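Long-range contact in beta-galactosidase (Bacteroides thetaiotaomicron, PDB 5MUJ), which probably hydrolyses glycosidic linkages, as an arabinofuranosidase, in side chain B of the plant pectin rhamnogalacturonan II: residues Phe288-Thr302 with Asp319-His333. Sequence-based numbering, arbitrary orientation.
With RAM (alpha-L-rhamnopyranose), chain B.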
# COMPACT_ATOMS: atom_id res chain seq x y z
N PHE A 288 5.24 5.42 -3.32
CA PHE A 288 6.40 4.90 -4.04
C PHE A 288 6.33 5.26 -5.50
O PHE A 288 5.22 5.48 -6.09
CB PHE A 288 6.62 3.38 -3.93
CG PHE A 288 5.93 2.51 -4.99
CD1 PHE A 288 4.58 2.12 -4.85
CD2 PHE A 288 6.63 1.98 -6.08
CE1 PHE A 288 3.98 1.28 -5.75
CE2 PHE A 288 5.98 1.19 -7.06
CZ PHE A 288 4.67 0.82 -6.87
N SER A 289 7.50 5.28 -6.09
CA SER A 289 7.62 5.42 -7.52
C SER A 289 8.63 4.41 -8.04
O SER A 289 9.55 4.02 -7.32
CB SER A 289 8.03 6.84 -7.89
OG SER A 289 7.90 7.05 -9.29
N ALA A 290 8.44 3.96 -9.26
CA ALA A 290 9.39 3.07 -9.93
C ALA A 290 9.56 3.54 -11.35
O ALA A 290 8.61 4.11 -11.95
CB ALA A 290 8.96 1.61 -9.90
N PHE A 291 10.74 3.27 -11.92
CA PHE A 291 11.04 3.59 -13.35
C PHE A 291 10.81 5.08 -13.61
O PHE A 291 10.29 5.47 -14.67
CB PHE A 291 10.24 2.69 -14.29
CG PHE A 291 10.28 1.25 -13.90
CD1 PHE A 291 11.50 0.60 -13.77
CD2 PHE A 291 9.11 0.57 -13.53
CE1 PHE A 291 11.56 -0.72 -13.33
CE2 PHE A 291 9.17 -0.74 -13.10
CZ PHE A 291 10.40 -1.38 -12.99
N GLU A 292 11.21 5.89 -12.63
CA GLU A 292 11.26 7.35 -12.77
C GLU A 292 12.62 7.72 -13.40
O GLU A 292 13.66 7.40 -12.85
CB GLU A 292 11.11 7.98 -11.37
CG GLU A 292 11.39 9.45 -11.22
CD GLU A 292 10.78 10.31 -12.31
OE1 GLU A 292 9.56 10.19 -12.55
OE2 GLU A 292 11.52 11.11 -12.90
N PRO A 293 12.62 8.39 -14.58
CA PRO A 293 13.96 8.69 -15.17
C PRO A 293 14.95 9.53 -14.34
O PRO A 293 16.17 9.38 -14.54
CB PRO A 293 13.61 9.48 -16.44
CG PRO A 293 12.18 9.21 -16.70
CD PRO A 293 11.50 8.78 -15.46
N SER A 294 14.45 10.39 -13.45
CA SER A 294 15.30 11.29 -12.63
C SER A 294 16.07 10.64 -11.46
O SER A 294 16.85 11.33 -10.81
CB SER A 294 14.46 12.43 -12.07
OG SER A 294 13.40 11.92 -11.27
N ARG A 295 15.79 9.37 -11.19
CA ARG A 295 16.50 8.54 -10.23
C ARG A 295 17.33 7.42 -10.91
O ARG A 295 16.90 6.77 -11.91
CB ARG A 295 15.48 7.91 -9.26
CG ARG A 295 15.14 8.75 -8.05
CD ARG A 295 14.43 10.02 -8.38
NE ARG A 295 13.70 10.55 -7.22
CZ ARG A 295 12.76 11.48 -7.24
NH1 ARG A 295 12.39 12.05 -8.39
NH2 ARG A 295 12.18 11.87 -6.12
N LYS A 296 18.52 7.20 -10.33
CA LYS A 296 19.46 6.15 -10.73
C LYS A 296 19.36 4.92 -9.83
O LYS A 296 20.31 4.14 -9.69
CB LYS A 296 20.90 6.69 -10.69
N TYR A 297 18.22 4.78 -9.18
CA TYR A 297 17.75 3.51 -8.65
C TYR A 297 16.33 3.31 -9.12
O TYR A 297 15.62 4.30 -9.41
CB TYR A 297 17.83 3.46 -7.14
CG TYR A 297 17.58 4.80 -6.49
CD1 TYR A 297 16.30 5.29 -6.30
CD2 TYR A 297 18.64 5.64 -6.17
CE1 TYR A 297 16.08 6.53 -5.73
CE2 TYR A 297 18.43 6.87 -5.57
CZ TYR A 297 17.16 7.33 -5.35
OH TYR A 297 16.96 8.55 -4.76
N LYS A 298 15.92 2.05 -9.19
CA LYS A 298 14.69 1.68 -9.94
C LYS A 298 13.36 1.85 -9.21
O LYS A 298 12.31 1.93 -9.87
CB LYS A 298 14.79 0.24 -10.43
CG LYS A 298 15.89 0.04 -11.49
CD LYS A 298 15.50 0.46 -12.90
CE LYS A 298 16.66 0.20 -13.86
NZ LYS A 298 16.80 1.26 -14.90
N ALA A 299 13.37 1.80 -7.88
CA ALA A 299 12.18 2.10 -7.08
C ALA A 299 12.51 2.60 -5.69
O ALA A 299 13.51 2.20 -5.10
CB ALA A 299 11.24 0.89 -7.01
N PHE A 300 11.66 3.47 -5.17
CA PHE A 300 11.94 4.25 -3.98
C PHE A 300 10.69 4.83 -3.37
O PHE A 300 9.63 4.84 -4.03
CB PHE A 300 12.90 5.39 -4.31
CG PHE A 300 12.35 6.33 -5.42
CD1 PHE A 300 12.50 6.04 -6.80
CD2 PHE A 300 11.67 7.47 -5.06
CE1 PHE A 300 11.97 6.89 -7.80
CE2 PHE A 300 11.14 8.32 -6.06
CZ PHE A 300 11.30 8.02 -7.41
N ASN A 301 10.79 5.27 -2.11
CA ASN A 301 9.72 5.99 -1.43
C ASN A 301 10.07 7.45 -1.18
O ASN A 301 11.19 7.80 -0.79
CB ASN A 301 9.41 5.34 -0.06
CG ASN A 301 8.83 3.96 -0.19
OD1 ASN A 301 8.19 3.61 -1.17
ND2 ASN A 301 9.02 3.14 0.83
N THR A 302 9.07 8.32 -1.40
CA THR A 302 9.12 9.70 -0.98
C THR A 302 7.72 10.17 -0.52
O THR A 302 6.85 9.32 -0.20
CB THR A 302 9.83 10.60 -2.01
OG1 THR A 302 9.97 11.93 -1.49
CG2 THR A 302 9.08 10.65 -3.33
N ASP A 319 15.06 11.28 -1.35
CA ASP A 319 13.99 10.31 -1.19
C ASP A 319 14.08 9.70 0.22
O ASP A 319 15.17 9.56 0.76
CB ASP A 319 14.16 9.25 -2.23
CG ASP A 319 13.80 9.76 -3.62
OD1 ASP A 319 12.83 10.54 -3.73
OD2 ASP A 319 14.49 9.37 -4.57
N LEU A 320 12.95 9.27 0.73
CA LEU A 320 12.88 8.74 2.12
C LEU A 320 13.53 7.38 2.25
O LEU A 320 14.22 7.11 3.26
CB LEU A 320 11.43 8.63 2.54
CG LEU A 320 10.64 9.92 2.73
CD1 LEU A 320 9.23 9.64 3.22
CD2 LEU A 320 11.36 10.88 3.68
N ILE A 321 13.25 6.48 1.32
CA ILE A 321 13.77 5.12 1.31
C ILE A 321 14.28 4.82 -0.07
O ILE A 321 13.53 4.99 -1.05
CB ILE A 321 12.69 4.05 1.64
CG1 ILE A 321 11.99 4.37 2.96
CG2 ILE A 321 13.28 2.64 1.64
CD1 ILE A 321 12.83 4.13 4.23
N ILE A 322 15.53 4.40 -0.18
CA ILE A 322 16.15 4.02 -1.44
C ILE A 322 16.92 2.74 -1.28
O ILE A 322 17.34 2.41 -0.14
CB ILE A 322 17.09 5.14 -2.00
CG1 ILE A 322 18.41 5.28 -1.21
CG2 ILE A 322 16.35 6.47 -2.08
CD1 ILE A 322 19.37 6.30 -1.81
N PRO A 323 17.20 2.01 -2.38
CA PRO A 323 18.10 0.84 -2.33
C PRO A 323 19.47 1.23 -1.80
O PRO A 323 20.07 2.19 -2.28
CB PRO A 323 18.21 0.41 -3.81
CG PRO A 323 16.90 0.81 -4.38
CD PRO A 323 16.54 2.11 -3.70
N SER A 324 19.96 0.49 -0.81
CA SER A 324 21.25 0.79 -0.20
C SER A 324 21.92 -0.39 0.53
O SER A 324 23.10 -0.33 0.82
CB SER A 324 21.09 2.00 0.73
OG SER A 324 20.68 1.55 2.03
N LYS A 325 21.17 -1.47 0.78
CA LYS A 325 21.65 -2.67 1.46
C LYS A 325 21.50 -3.87 0.55
O LYS A 325 20.73 -3.83 -0.40
CB LYS A 325 20.82 -2.91 2.71
CG LYS A 325 20.99 -1.81 3.75
CD LYS A 325 20.72 -2.27 5.18
CE LYS A 325 21.50 -3.50 5.56
NZ LYS A 325 22.93 -3.42 5.14
N ASN A 326 22.18 -4.95 0.89
CA ASN A 326 22.03 -6.23 0.21
C ASN A 326 20.55 -6.57 -0.07
O ASN A 326 20.14 -6.79 -1.22
CB ASN A 326 22.66 -7.35 1.08
CG ASN A 326 21.90 -7.58 2.42
OD1 ASN A 326 21.68 -6.66 3.22
ND2 ASN A 326 21.48 -8.83 2.64
N TYR A 327 19.76 -6.51 1.00
CA TYR A 327 18.45 -7.09 0.99
C TYR A 327 17.45 -6.20 0.20
O TYR A 327 16.38 -6.67 -0.17
CB TYR A 327 18.01 -7.42 2.43
CG TYR A 327 17.67 -6.23 3.31
CD1 TYR A 327 16.54 -5.47 3.03
CD2 TYR A 327 18.48 -5.82 4.39
CE1 TYR A 327 16.16 -4.39 3.79
CE2 TYR A 327 18.10 -4.70 5.15
CZ TYR A 327 16.94 -3.98 4.82
OH TYR A 327 16.44 -2.86 5.49
N ASP A 328 17.78 -4.91 -0.01
CA ASP A 328 16.87 -4.01 -0.84
C ASP A 328 17.52 -3.37 -2.06
O ASP A 328 17.05 -2.33 -2.58
CB ASP A 328 16.20 -2.94 0.04
CG ASP A 328 17.18 -1.92 0.64
OD1 ASP A 328 18.32 -1.80 0.17
OD2 ASP A 328 16.79 -1.20 1.62
N GLU A 329 18.52 -4.07 -2.59
CA GLU A 329 19.40 -3.48 -3.57
C GLU A 329 18.75 -3.17 -4.94
O GLU A 329 19.31 -2.41 -5.70
CB GLU A 329 20.62 -4.36 -3.79
CG GLU A 329 20.34 -5.65 -4.54
CD GLU A 329 21.42 -6.72 -4.42
OE1 GLU A 329 22.60 -6.41 -4.12
OE2 GLU A 329 21.08 -7.90 -4.65
N LEU A 330 17.60 -3.78 -5.24
CA LEU A 330 16.89 -3.54 -6.50
C LEU A 330 15.75 -2.54 -6.30
O LEU A 330 15.73 -1.49 -6.96
CB LEU A 330 16.38 -4.85 -7.08
CG LEU A 330 15.64 -4.73 -8.43
CD1 LEU A 330 16.53 -4.12 -9.50
CD2 LEU A 330 15.10 -6.08 -8.87
N PHE A 331 14.80 -2.87 -5.42
CA PHE A 331 13.69 -2.02 -5.10
C PHE A 331 13.62 -1.81 -3.58
O PHE A 331 13.78 -2.78 -2.82
CB PHE A 331 12.32 -2.61 -5.52
CG PHE A 331 12.19 -3.01 -6.98
CD1 PHE A 331 12.69 -2.21 -7.99
CD2 PHE A 331 11.48 -4.17 -7.34
CE1 PHE A 331 12.53 -2.57 -9.32
CE2 PHE A 331 11.34 -4.54 -8.67
CZ PHE A 331 11.86 -3.73 -9.64
N ALA A 332 13.41 -0.58 -3.13
CA ALA A 332 13.14 -0.31 -1.69
C ALA A 332 11.95 0.63 -1.67
O ALA A 332 12.10 1.82 -1.90
CB ALA A 332 14.34 0.29 -0.96
N HIS A 333 10.76 0.08 -1.48
CA HIS A 333 9.57 0.72 -1.99
C HIS A 333 8.27 0.20 -1.39
O HIS A 333 8.15 -0.97 -1.02
CB HIS A 333 9.54 0.63 -3.54
CG HIS A 333 9.21 -0.72 -4.08
ND1 HIS A 333 9.42 -1.90 -3.42
CD2 HIS A 333 8.63 -1.08 -5.26
CE1 HIS A 333 9.03 -2.92 -4.16
NE2 HIS A 333 8.54 -2.44 -5.29
C1 RAM B . 5.15 -3.73 -10.39
C2 RAM B . 4.49 -4.05 -9.07
C3 RAM B . 5.55 -4.63 -8.14
C4 RAM B . 6.67 -3.60 -7.99
C5 RAM B . 7.29 -3.10 -9.31
C6 RAM B . 8.07 -1.81 -9.13
O2 RAM B . 3.92 -2.83 -8.54
O3 RAM B . 5.01 -4.98 -6.86
O4 RAM B . 7.74 -4.20 -7.28
O5 RAM B . 6.37 -2.95 -10.42
O HOH W 1 17.69 10.21 -2.76
O HOH W 2 17.55 -0.18 -8.38
O HOH W 3 11.88 13.22 -3.17
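Two neighbouring four-stranded antiparallel sheets, the blades of what looks like a five-bladed beta-propeller, meet where 288-302 lies against 319-333, and the glycan pocket opens at one end of the seam. Beside the sugar, the edge of the His-333 imidazole points at the face of Phe-288 in an offset edge-to-face pair, planes 85° apart. Ala-299 CB is small enough to rest on both His-333 CD2 (3.7 Å) and Phe-331 CD1. With CG between its backbone N and carbonyl carbon (chi1 74°), His-333 turns NE2 to O4 of the rhamnose, 2.8 Å away, while ND1 is bonded to Cys-349 O. C6 of the sugar lies over one face of Phe-331, off centre, and Leu-330 CG covers the opposite face.

On the exit linker, a classic beta bulge sets Leu-320 and Ile-321 opposite the single Asn-301. Asn-301 N gives to Ile-321 O (3.0 Å), Ile-321 N returns a bond to Asn-301 O (3.2 Å), and Asn-301 OD1 accepts from Lys-334 N.

Away from the pocket, Asp-319 is the polar hub. Arg-295 meets it side-on, NE to OD2 (3.0 Å) and NH2 to OD1 (2.8 Å), each on a syn lone pair, with guanidinium and carboxylate only 7° from coplanar. Tyr-297 OH donates to OD2 from the anti side at 2.6 Å, and Ile-322 CB sits over the centre of the tyrosine ring. Three direct donors would favour an ionised Asp-319 and fix its rotation, pinning the linker to the hairpin loop of the blade it leaves, before strand 331-340 of the next brings the sugar-binding histidine.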